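Side-chain contacts in N-methyltransferase (Streptoalloteichus sp. ATCC 53650, PDB 5BSZ), which probably transfers a methyl group from S-adenosylmethionine to the amino nitrogen of a nucleotide-linked deoxysugar used in making the antibiotic kedarcidin: residues Trp36-Arg39 with Val40-Arg44; Arg87-Thr90 with Ala91-Val94; Ala130-Ala133 with Met134-Leu138; His179-Asp183 with Val184-Glu188. All coordinates share one frame; numbering follows the deposited sequence.

Contact 1 of 4, residues Trp36-Arg39 with Val40-Arg44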
loop_
_atom_site.group_PDB
_atom_site.type_symbol
_atom_site.label_atom_id
_atom_site.label_comp_id
_atom_site.label_asym_id
_atom_site.label_seq_id
_atom_site.Cartn_x
_atom_site.Cartn_y
_atom_site.Cartn_z
ATOM N N TRP A 36 6.606 15.665 37.496
ATOM C CA TRP A 36 5.922 14.644 38.299
ATOM C C TRP A 36 6.887 13.694 38.986
ATOM O O TRP A 36 6.764 13.391 40.170
ATOM C CB TRP A 36 4.982 13.742 37.513
ATOM C CG TRP A 36 3.938 14.412 36.695
ATOM C CD1 TRP A 36 3.374 15.638 36.905
ATOM C CD2 TRP A 36 3.322 13.871 35.515
ATOM N NE1 TRP A 36 2.463 15.912 35.898
ATOM C CE2 TRP A 36 2.384 14.832 35.058
ATOM C CE3 TRP A 36 3.457 12.666 34.815
ATOM C CZ2 TRP A 36 1.594 14.626 33.932
ATOM C CZ3 TRP A 36 2.659 12.462 33.680
ATOM C CH2 TRP A 36 1.741 13.430 33.266
ATOM N N VAL A 37 7.818 13.158 38.207
ATOM C CA VAL A 37 8.750 12.158 38.712
ATOM C C VAL A 37 9.614 12.786 39.828
ATOM O O VAL A 37 9.719 12.231 40.919
ATOM C CB VAL A 37 9.682 11.636 37.583
ATOM C CG1 VAL A 37 10.728 10.674 38.167
ATOM C CG2 VAL A 37 8.867 10.930 36.494
ATOM N N ARG A 38 10.204 13.940 39.555
ATOM C CA ARG A 38 11.102 14.610 40.500
ATOM C C ARG A 38 10.402 14.797 41.861
ATOM O O ARG A 38 10.917 14.462 42.934
ATOM C CB ARG A 38 11.559 15.969 39.938
ATOM C CG ARG A 38 12.421 16.782 40.926
ATOM C CD ARG A 38 12.505 18.270 40.583
ATOM N NE ARG A 38 11.283 18.895 41.064
ATOM C CZ ARG A 38 11.035 19.155 42.355
ATOM N NH1 ARG A 38 11.973 18.995 43.291
ATOM N NH2 ARG A 38 9.840 19.629 42.690
ATOM N N ARG A 39 9.177 15.298 41.781
ATOM C CA ARG A 39 8.384 15.669 42.947
ATOM C C ARG A 39 8.012 14.457 43.767
ATOM O O ARG A 39 8.208 14.442 44.988
ATOM C CB ARG A 39 7.131 16.427 42.492
ATOM C CG ARG A 39 6.201 16.922 43.579
ATOM C CD ARG A 39 4.869 17.376 42.987
ATOM N NE ARG A 39 3.786 16.757 43.745
ATOM C CZ ARG A 39 2.588 17.288 43.943
ATOM N NH1 ARG A 39 1.697 16.625 44.667
ATOM N NH2 ARG A 39 2.269 18.458 43.408
ATOM N N VAL A 40 7.460 13.428 43.122
ATOM C CA VAL A 40 7.031 12.233 43.828
ATOM C C VAL A 40 8.241 11.503 44.467
ATOM O O VAL A 40 8.167 10.934 45.554
ATOM C CB VAL A 40 6.296 11.279 42.845
ATOM C CG1 VAL A 40 6.183 9.905 43.439
ATOM C CG2 VAL A 40 4.911 11.808 42.470
ATOM N N VAL A 41 9.367 11.465 43.761
ATOM C CA VAL A 41 10.607 10.870 44.282
ATOM C C VAL A 41 11.180 11.689 45.482
ATOM O O VAL A 41 11.468 11.129 46.531
ATOM C CB VAL A 41 11.664 10.760 43.157
ATOM C CG1 VAL A 41 13.056 10.422 43.719
ATOM C CG2 VAL A 41 11.230 9.666 42.168
ATOM N N ARG A 42 11.312 12.999 45.329
ATOM C CA ARG A 42 11.908 13.810 46.381
ATOM C C ARG A 42 11.042 13.880 47.632
ATOM O O ARG A 42 11.576 13.879 48.746
ATOM C CB ARG A 42 12.295 15.167 45.853
ATOM C CG ARG A 42 13.474 15.141 44.885
ATOM C CD ARG A 42 14.785 15.006 45.649
ATOM N NE ARG A 42 15.956 14.941 44.766
ATOM C CZ ARG A 42 16.439 15.959 44.064
ATOM N NH1 ARG A 42 15.894 17.163 44.104
ATOM N NH2 ARG A 42 17.498 15.799 43.298
ATOM N N GLU A 43 9.722 13.829 47.488
ATOM C CA GLU A 43 8.867 13.684 48.667
ATOM C C GLU A 43 9.185 12.457 49.483
ATOM O O GLU A 43 8.995 12.486 50.687
ATOM C CB GLU A 43 7.362 13.556 48.376
ATOM C CG GLU A 43 6.710 14.767 47.756
ATOM C CD GLU A 43 5.230 14.540 47.416
ATOM O OE1 GLU A 43 4.792 13.446 47.001
ATOM O OE2 GLU A 43 4.481 15.518 47.488
ATOM N N ARG A 44 9.521 11.349 48.833
ATOM C CA ARG A 44 9.653 10.071 49.522
ATOM C C ARG A 44 11.143 9.797 49.810
ATOM O O ARG A 44 11.455 8.959 50.628
ATOM C CB ARG A 44 9.044 8.940 48.690
ATOM C CG ARG A 44 7.508 8.836 48.712
ATOM C CD ARG A 44 6.920 8.339 47.360
ATOM N NE ARG A 44 5.465 8.450 47.452
ATOM C CZ ARG A 44 4.825 9.588 47.247
ATOM N NH1 ARG A 44 5.466 10.658 46.782
ATOM N NH2 ARG A 44 3.536 9.632 47.452
#

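Contact 2 of 4, residues Arg87-Thr90 with Ala91-Val94. With EDO (1,2-ethanediol), chain D.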
loop_
_atom_site.group_PDB
_atom_site.type_symbol
_atom_site.label_atom_id
_atom_site.label_comp_id
_atom_site.label_asym_id
_atom_site.label_seq_id
_atom_site.Cartn_x
_atom_site.Cartn_y
_atom_site.Cartn_z
ATOM N N ARG A 87 23.254 9.814 22.184
ATOM C CA ARG A 87 23.679 11.015 21.499
ATOM C C ARG A 87 23.208 12.270 22.203
ATOM O O ARG A 87 23.971 13.226 22.283
ATOM C CB ARG A 87 23.099 11.002 20.081
ATOM C CG ARG A 87 23.982 11.598 19.001
ATOM C CD ARG A 87 23.357 11.416 17.619
ATOM N NE ARG A 87 23.189 10.005 17.272
ATOM C CZ ARG A 87 22.054 9.429 16.869
ATOM N NH1 ARG A 87 20.924 10.115 16.713
ATOM N NH2 ARG A 87 22.060 8.135 16.600
ATOM N N LYS A 88 21.966 12.303 22.696
ATOM C CA LYS A 88 21.408 13.549 23.225
ATOM C C LYS A 88 21.875 13.867 24.639
ATOM O O LYS A 88 21.864 15.002 25.037
ATOM C CB LYS A 88 19.887 13.529 23.164
ATOM C CG LYS A 88 19.183 14.566 24.025
ATOM C CD LYS A 88 17.721 14.162 24.163
ATOM C CE LYS A 88 16.972 14.606 22.925
ATOM N NZ LYS A 88 15.831 13.706 22.634
ATOM N N LEU A 89 22.274 12.855 25.399
ATOM C CA LEU A 89 22.599 12.988 26.804
ATOM C C LEU A 89 24.127 13.085 26.916
ATOM O O LEU A 89 24.832 12.810 25.955
ATOM C CB LEU A 89 22.067 11.769 27.561
ATOM C CG LEU A 89 20.533 11.657 27.490
ATOM C CD1 LEU A 89 20.062 10.295 28.017
ATOM C CD2 LEU A 89 19.948 12.806 28.298
ATOM N N THR A 90 24.632 13.494 28.067
ATOM C CA THR A 90 26.081 13.539 28.346
ATOM C C THR A 90 26.432 12.541 29.424
ATOM O O THR A 90 25.902 12.616 30.526
ATOM C CB THR A 90 26.506 14.958 28.811
ATOM O OG1 THR A 90 26.303 15.864 27.722
ATOM C CG2 THR A 90 27.998 15.018 29.233
ATOM N N ALA A 91 27.270 11.558 29.115
ATOM C CA ALA A 91 27.750 10.636 30.157
ATOM C C ALA A 91 26.607 9.938 30.879
ATOM O O ALA A 91 26.734 9.588 32.049
ATOM C CB ALA A 91 28.602 11.354 31.194
ATOM N N THR A 92 25.504 9.726 30.171
ATOM C CA THR A 92 24.384 8.943 30.679
ATOM C C THR A 92 24.247 7.723 29.777
ATOM O O THR A 92 23.898 7.858 28.600
ATOM C CB THR A 92 23.097 9.784 30.679
ATOM O OG1 THR A 92 23.344 11.007 31.369
ATOM C CG2 THR A 92 21.931 9.081 31.375
ATOM N N PRO A 93 24.528 6.530 30.328
ATOM C CA PRO A 93 24.445 5.369 29.491
ATOM C C PRO A 93 22.965 5.057 29.217
ATOM O O PRO A 93 22.134 5.215 30.116
ATOM C CB PRO A 93 25.076 4.286 30.330
ATOM C CG PRO A 93 24.889 4.721 31.751
ATOM C CD PRO A 93 24.949 6.214 31.708
ATOM N N VAL A 94 22.699 4.620 27.995
ATOM C CA VAL A 94 21.433 4.014 27.603
ATOM C C VAL A 94 21.715 2.616 27.138
ATOM O O VAL A 94 22.437 2.378 26.153
ATOM C CB VAL A 94 20.759 4.860 26.526
ATOM C CG1 VAL A 94 19.329 4.368 26.314
ATOM C CG2 VAL A 94 20.700 6.317 26.969
HETATM C C1 EDO D . 26.201 12.478 23.578
HETATM O O1 EDO D . 26.301 13.907 23.685
HETATM C C2 EDO D . 27.143 11.816 24.572
HETATM O O2 EDO D . 26.437 10.791 25.283
#

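Contact 3 of 4, residues Ala130-Ala133 with Met134-Leu138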
loop_
_atom_site.group_PDB
_atom_site.type_symbol
_atom_site.label_atom_id
_atom_site.label_comp_id
_atom_site.label_asym_id
_atom_site.label_seq_id
_atom_site.Cartn_x
_atom_site.Cartn_y
_atom_site.Cartn_z
ATOM N N ALA A 130 7.875 -7.111 34.605
ATOM C CA ALA A 130 8.451 -5.764 34.408
ATOM C C ALA A 130 8.622 -5.008 35.735
ATOM O O ALA A 130 9.600 -4.340 35.959
ATOM C CB ALA A 130 7.604 -4.902 33.472
ATOM N N VAL A 131 7.614 -5.020 36.595
ATOM C CA VAL A 131 7.668 -4.234 37.818
ATOM C C VAL A 131 8.699 -4.839 38.769
ATOM O O VAL A 131 9.426 -4.113 39.475
ATOM C CB VAL A 131 6.269 -4.153 38.445
ATOM C CG1 VAL A 131 6.327 -3.500 39.811
ATOM C CG2 VAL A 131 5.351 -3.344 37.510
ATOM N N ARG A 132 8.779 -6.162 38.769
ATOM C CA ARG A 132 9.838 -6.815 39.530
ATOM C C ARG A 132 11.238 -6.425 39.058
ATOM O O ARG A 132 12.163 -6.174 39.869
ATOM C CB ARG A 132 9.638 -8.323 39.499
ATOM C CG ARG A 132 10.174 -9.055 40.719
ATOM C CD ARG A 132 9.194 -10.146 41.214
ATOM N NE ARG A 132 8.515 -10.809 40.090
ATOM C CZ ARG A 132 7.192 -10.947 39.890
ATOM N NH1 ARG A 132 6.263 -10.516 40.779
ATOM N NH2 ARG A 132 6.819 -11.544 38.740
ATOM N N ALA A 133 11.430 -6.423 37.744
ATOM C CA ALA A 133 12.747 -6.121 37.216
ATOM C C ALA A 133 13.111 -4.689 37.569
ATOM O O ALA A 133 14.263 -4.460 37.870
ATOM C CB ALA A 133 12.822 -6.293 35.704
ATOM N N MET A 134 12.173 -3.737 37.433
ATOM C CA MET A 134 12.340 -2.378 37.940
ATOM C C MET A 134 12.695 -2.303 39.439
ATOM O O MET A 134 13.642 -1.619 39.800
ATOM C CB MET A 134 11.131 -1.462 37.659
ATOM C CG MET A 134 10.964 -1.249 36.135
ATOM S SD MET A 134 9.361 -0.478 35.829
ATOM C CE MET A 134 9.369 -0.793 34.064
ATOM N N ALA A 135 11.910 -2.984 40.279
ATOM C CA ALA A 135 12.083 -2.998 41.740
ATOM C C ALA A 135 13.441 -3.556 42.196
ATOM O O ALA A 135 13.977 -3.078 43.204
ATOM C CB ALA A 135 10.953 -3.807 42.382
ATOM N N ARG A 136 14.017 -4.523 41.490
ATOM C CA ARG A 136 15.346 -4.963 41.892
ATOM C C ARG A 136 16.468 -4.027 41.502
ATOM O O ARG A 136 17.628 -4.322 41.778
ATOM C CB ARG A 136 15.659 -6.359 41.412
ATOM C CG ARG A 136 15.718 -6.550 39.939
ATOM C CD ARG A 136 15.533 -8.043 39.666
ATOM N NE ARG A 136 15.680 -8.291 38.237
ATOM C CZ ARG A 136 14.804 -8.926 37.449
ATOM N NH1 ARG A 136 13.666 -9.459 37.923
ATOM N NH2 ARG A 136 15.084 -9.020 36.157
ATOM N N HIS A 137 16.141 -2.926 40.825
ATOM C CA HIS A 137 17.139 -1.887 40.643
ATOM C C HIS A 137 16.995 -0.766 41.628
ATOM O O HIS A 137 17.489 0.343 41.373
ATOM C CB HIS A 137 17.084 -1.330 39.231
ATOM C CG HIS A 137 17.541 -2.330 38.228
ATOM N ND1 HIS A 137 16.742 -3.365 37.773
ATOM C CD2 HIS A 137 18.756 -2.506 37.669
ATOM C CE1 HIS A 137 17.440 -4.106 36.933
ATOM N NE2 HIS A 137 18.667 -3.610 36.866
ATOM N N LEU A 138 16.292 -1.046 42.728
ATOM C CA LEU A 138 16.127 -0.072 43.797
ATOM C C LEU A 138 16.725 -0.565 45.112
ATOM O O LEU A 138 16.612 -1.759 45.411
ATOM C CB LEU A 138 14.647 0.167 44.101
ATOM C CG LEU A 138 13.823 0.827 42.998
ATOM C CD1 LEU A 138 12.350 0.824 43.348
ATOM C CD2 LEU A 138 14.307 2.217 42.771
#

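Contact 4 of 4, residues His179-Asp183 with Val184-Glu188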
loop_
_atom_site.group_PDB
_atom_site.type_symbol
_atom_site.label_atom_id
_atom_site.label_comp_id
_atom_site.label_asym_id
_atom_site.label_seq_id
_atom_site.Cartn_x
_atom_site.Cartn_y
_atom_site.Cartn_z
ATOM N N HIS A 179 -8.804 2.126 18.918
ATOM C CA HIS A 179 -10.017 1.438 19.303
ATOM C C HIS A 179 -9.699 0.287 20.240
ATOM O O HIS A 179 -8.564 -0.218 20.321
ATOM C CB HIS A 179 -10.830 0.921 18.115
ATOM C CG HIS A 179 -10.235 -0.239 17.383
ATOM N ND1 HIS A 179 -9.225 -0.094 16.450
ATOM C CD2 HIS A 179 -10.576 -1.545 17.372
ATOM C CE1 HIS A 179 -8.929 -1.273 15.961
ATOM N NE2 HIS A 179 -9.695 -2.177 16.537
ATOM N N ARG A 180 -10.747 -0.143 20.915
ATOM C CA ARG A 180 -10.642 -1.106 21.981
ATOM C C ARG A 180 -10.924 -2.463 21.386
ATOM O O ARG A 180 -11.835 -2.624 20.559
ATOM C CB ARG A 180 -11.695 -0.694 23.021
ATOM C CG ARG A 180 -11.856 -1.632 24.198
ATOM C CD ARG A 180 -13.241 -1.410 24.852
ATOM N NE ARG A 180 -13.545 -0.008 25.167
ATOM C CZ ARG A 180 -13.279 0.602 26.322
ATOM N NH1 ARG A 180 -13.618 1.867 26.490
ATOM N NH2 ARG A 180 -12.693 -0.072 27.313
ATOM N N ILE A 181 -10.121 -3.453 21.751
ATOM C CA ILE A 181 -10.403 -4.860 21.487
ATOM C C ILE A 181 -10.192 -5.698 22.742
ATOM O O ILE A 181 -9.053 -5.841 23.237
ATOM C CB ILE A 181 -9.445 -5.459 20.451
ATOM C CG1 ILE A 181 -9.462 -4.665 19.140
ATOM C CG2 ILE A 181 -9.778 -6.930 20.188
ATOM C CD1 ILE A 181 -8.219 -5.017 18.345
ATOM N N GLY A 182 -11.267 -6.276 23.268
ATOM C CA GLY A 182 -11.190 -6.970 24.569
ATOM C C GLY A 182 -10.553 -6.022 25.597
ATOM O O GLY A 182 -11.032 -4.915 25.765
ATOM N N ASP A 183 -9.476 -6.431 26.265
ATOM C CA ASP A 183 -8.748 -5.545 27.182
ATOM C C ASP A 183 -7.453 -4.966 26.570
ATOM O O ASP A 183 -6.509 -4.708 27.295
ATOM C CB ASP A 183 -8.480 -6.206 28.545
ATOM C CG ASP A 183 -7.458 -7.340 28.453
ATOM O OD1 ASP A 183 -7.343 -7.880 27.346
ATOM O OD2 ASP A 183 -6.757 -7.730 29.424
ATOM N N VAL A 184 -7.448 -4.702 25.269
ATOM C CA VAL A 184 -6.368 -4.074 24.501
ATOM C C VAL A 184 -6.836 -2.823 23.805
ATOM O O VAL A 184 -7.977 -2.743 23.350
ATOM C CB VAL A 184 -5.769 -5.140 23.525
ATOM C CG1 VAL A 184 -5.069 -4.584 22.283
ATOM C CG2 VAL A 184 -4.894 -6.062 24.304
ATOM N N SER A 185 -6.051 -1.751 23.815
ATOM C CA SER A 185 -6.304 -0.633 22.895
ATOM C C SER A 185 -5.333 -0.791 21.700
ATOM O O SER A 185 -4.171 -1.148 21.862
ATOM C CB SER A 185 -6.161 0.712 23.573
ATOM O OG SER A 185 -4.877 0.916 24.181
ATOM N N ARG A 186 -5.878 -0.677 20.502
ATOM C CA ARG A 186 -5.146 -0.804 19.271
ATOM C C ARG A 186 -5.021 0.532 18.605
ATOM O O ARG A 186 -6.014 1.234 18.341
ATOM C CB ARG A 186 -5.849 -1.786 18.344
ATOM C CG ARG A 186 -5.159 -1.972 17.008
ATOM C CD ARG A 186 -5.542 -3.322 16.412
ATOM N NE ARG A 186 -4.935 -4.444 17.140
ATOM C CZ ARG A 186 -5.112 -5.709 16.834
ATOM N NH1 ARG A 186 -5.886 -6.037 15.809
ATOM N NH2 ARG A 186 -4.452 -6.645 17.475
ATOM N N HIS A 187 -3.778 0.906 18.363
ATOM C CA HIS A 187 -3.427 2.252 17.906
ATOM C C HIS A 187 -2.889 2.230 16.479
ATOM O O HIS A 187 -1.894 1.548 16.162
ATOM C CB HIS A 187 -2.377 2.862 18.883
ATOM C CG HIS A 187 -2.925 2.996 20.257
ATOM N ND1 HIS A 187 -3.462 4.177 20.731
ATOM C CD2 HIS A 187 -3.099 2.077 21.237
ATOM C CE1 HIS A 187 -3.945 3.973 21.945
ATOM N NE2 HIS A 187 -3.746 2.707 22.271
ATOM N N GLU A 188 -3.568 2.933 15.579
ATOM C CA GLU A 188 -3.072 3.035 14.190
ATOM C C GLU A 188 -2.548 4.429 13.917
ATOM O O GLU A 188 -3.245 5.416 14.225
ATOM C CB GLU A 188 -4.207 2.831 13.243
ATOM C CG GLU A 188 -4.791 1.479 13.193
ATOM C CD GLU A 188 -6.152 1.469 12.527
ATOM O OE1 GLU A 188 -7.141 1.947 13.143
ATOM O OE2 GLU A 188 -6.223 0.951 11.392
HETATM O O HOH W 1 -7.550 1.721 15.727
#

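Contact 1 of 4, residues Trp36-Arg39 with Val40-Arg44
Val40 sits one helical turn after Trp36, its N-H bonded to Trp36 O at 3.0 Å. Val40 CG2, which lies beside its own backbone N, packs against the same oxygen, so a methyl group and an amide share that carbonyl. Val41 repeats the pattern on Val37 O through its N-H and CG2, and here side chains also meet: Val41 CG2 lies 4.2 Å from Val37 CG1, the two valines alongside one another on the same side of the helix. The backbone N-H of Arg42 donates to Arg38 O at 2.8 Å. The two guanidinium groups come near each other, NH1 of Arg38 being 4.4 Å from NH1 of Arg42, a like-charge approach probably eased by Glu35, which forms a salt bridge with Arg38; Arg42 NE is bonded to Ala48 O. Glu43 runs alongside Arg39, with its CG beside its own N (chi1 -65°) and the chain extended beyond. Its OE2 stays 4.0 Å from Arg39 NE, well out of the guanidinium plane, so the attraction is one of charge alone; the salt bridge of Arg39 is with Asp232. Glu43 OE1 instead forms a salt bridge with Arg44 NH1 at 2.9 Å, using its anti lone pair, and that same nitrogen also reaches Val40 O. Within the fold, Val40, Val41 and Arg44 lay helix 30-44 against strands 143-146, 225-230 and 240-245 of the central sheet.

Contact 2 of 4, residues Arg87-Thr90 with Ala91-Val94
The turn that leads from helix 79-88 into strand 94-96, within the Rossmann-like methyltransferase domain, is held by Leu89 folding onto Thr92 and Val94. Leu89 is the first residue to leave helical backbone angles, and its CB is directed toward the residues that follow. Its CB lies 3.8 Å from CB of Thr92, and its CD1 reaches CG2 of Thr92 at 4.0 Å, the two side chains meeting at a slant. The same CD1 touches Val94 CG2 at 4.2 Å, so one methyl of the leucine bridges the threonine and the valine. On Thr92, CG2 is anti to the backbone N while OG1 stands beside it (chi1 -53°); this turns the methyl to Leu89 and brings the hydroxyl within 3.1 Å of Thr90 O, a possible hydrogen bond, though another acceptor competes for the proton. A 1,2-ethanediol, probably from the crystallisation liquor, lies by Leu89 O, but its placement is doubtful. Beyond the turn, Leu89 rests on Leu62 and Ala63 of helix 60-65, Thr92 touches Ala72 of strand 71-76, and Pro93 pairs through its backbone with Gly74 as the chain enters the sheet's edge strand.

Contact 3 of 4, residues Ala130-Ala133 with Met134-Leu138
Arg136 lays one face of its guanidinium over Ala133, whose CA sits 3.4 Å above the plane, over its centre; NH2 approaches the methyl CB of Ala133 at 3.6 Å. The arginine starts with CG between its backbone N and carbonyl carbon (chi1 64°), then runs extended to NE, which carries the flat group back along the helix. Its polar ends are taken up by Asp103 at NE and by Asp101 and Phe102 O at NH2. With an alanine here, Ala133 would probably lose the flat group over it, and Asp101 and Asp103 this positive partner. His137 ND1 donates to Ala133 O at 2.7 Å, with the oxygen in the ring plane and the N-H...O angle 150°. The side chain thereby takes the carbonyl that its own backbone N-H would have met in a continuing helix; that N-H turns to Met134 O, while NE2 bonds to Leu104 N and the ring stacks on Phe102. Met134 packs on Val111 and Cys113 of strand 110-113 and on Leu144 of strand 143-146. The arrangement is a helix C-terminus closed by a histidine side chain and running into a type I turn from Ala135 to Leu138, within a beta-alpha-beta unit.

Contact 4 of 4, residues His179-Asp183 with Val184-Glu188
Strands 179-181 and 184-188 pair antiparallel, with mutual backbone bonds between His179 and Arg186 and between Ile181 and Val184; Arg186 N meets His179 O at 2.7 Å and nearly straight (178°). On the face shared by His179, Ile181, Val184 and Arg186, the arginine takes contacts from two neighbours. The His179 ring lies over Arg186 CB, a CH-pi contact with the carbon 4.3 Å from the ring centroid. Ring and guanidinium are turned 88° apart. Ile181 sends CD1 over one face of the guanidinium, 3.5 Å from Arg186 CZ and displaced toward the rim. With CG anti to the backbone N (chi1 179°) and a bend at chi3, Arg186 brings its charged end to Asp207 and, across the assembly, to Asp13 of the third subunit and Met3 O of the second. A leucine in its place would probably leave Asp207 and Asp13 of the third subunit without this cationic partner and take away the flat surface on which Ile181 CD1 rests. This is a beta hairpin closed by a type II' turn from Ile181 to Val184, Gly182 taking the positive phi. A water in the plane of the His179 ring is 2.6 Å from ND1 and also within hydrogen-bonding distance of Arg186 O and Glu188 OE1, which forms a salt bridge with Arg177; His179 NE2 bonds to Asp13 of the third subunit. On the other face, Ser185 OG is hydrogen-bonded to His187 NE2 at 2.9 Å and to Trp149 NE1, and His187 touches the bound thymidine.

How the contacts relate
From the N terminus the four contacts follow in series, each local and none crossing or enclosing another. Contact 1 links successive turns of helix 30-44, which packs on the central sheet. Contact 2 closes the turn from helix 79-88 into edge strand 94-96 of that sheet, its centre about 22 Å from that of contact 1. Contact 3 ends helix 124-135 ahead of strand 143-146; its nearest atoms come within about 8 Å of contact 1, and both helices touch that strand. Contact 4 closes the hairpin between strands 171-181 and 184-195 of the separate antiparallel sheet, where neighbouring subunits meet, and lies on the opposite side of the chain's centre from contact 2.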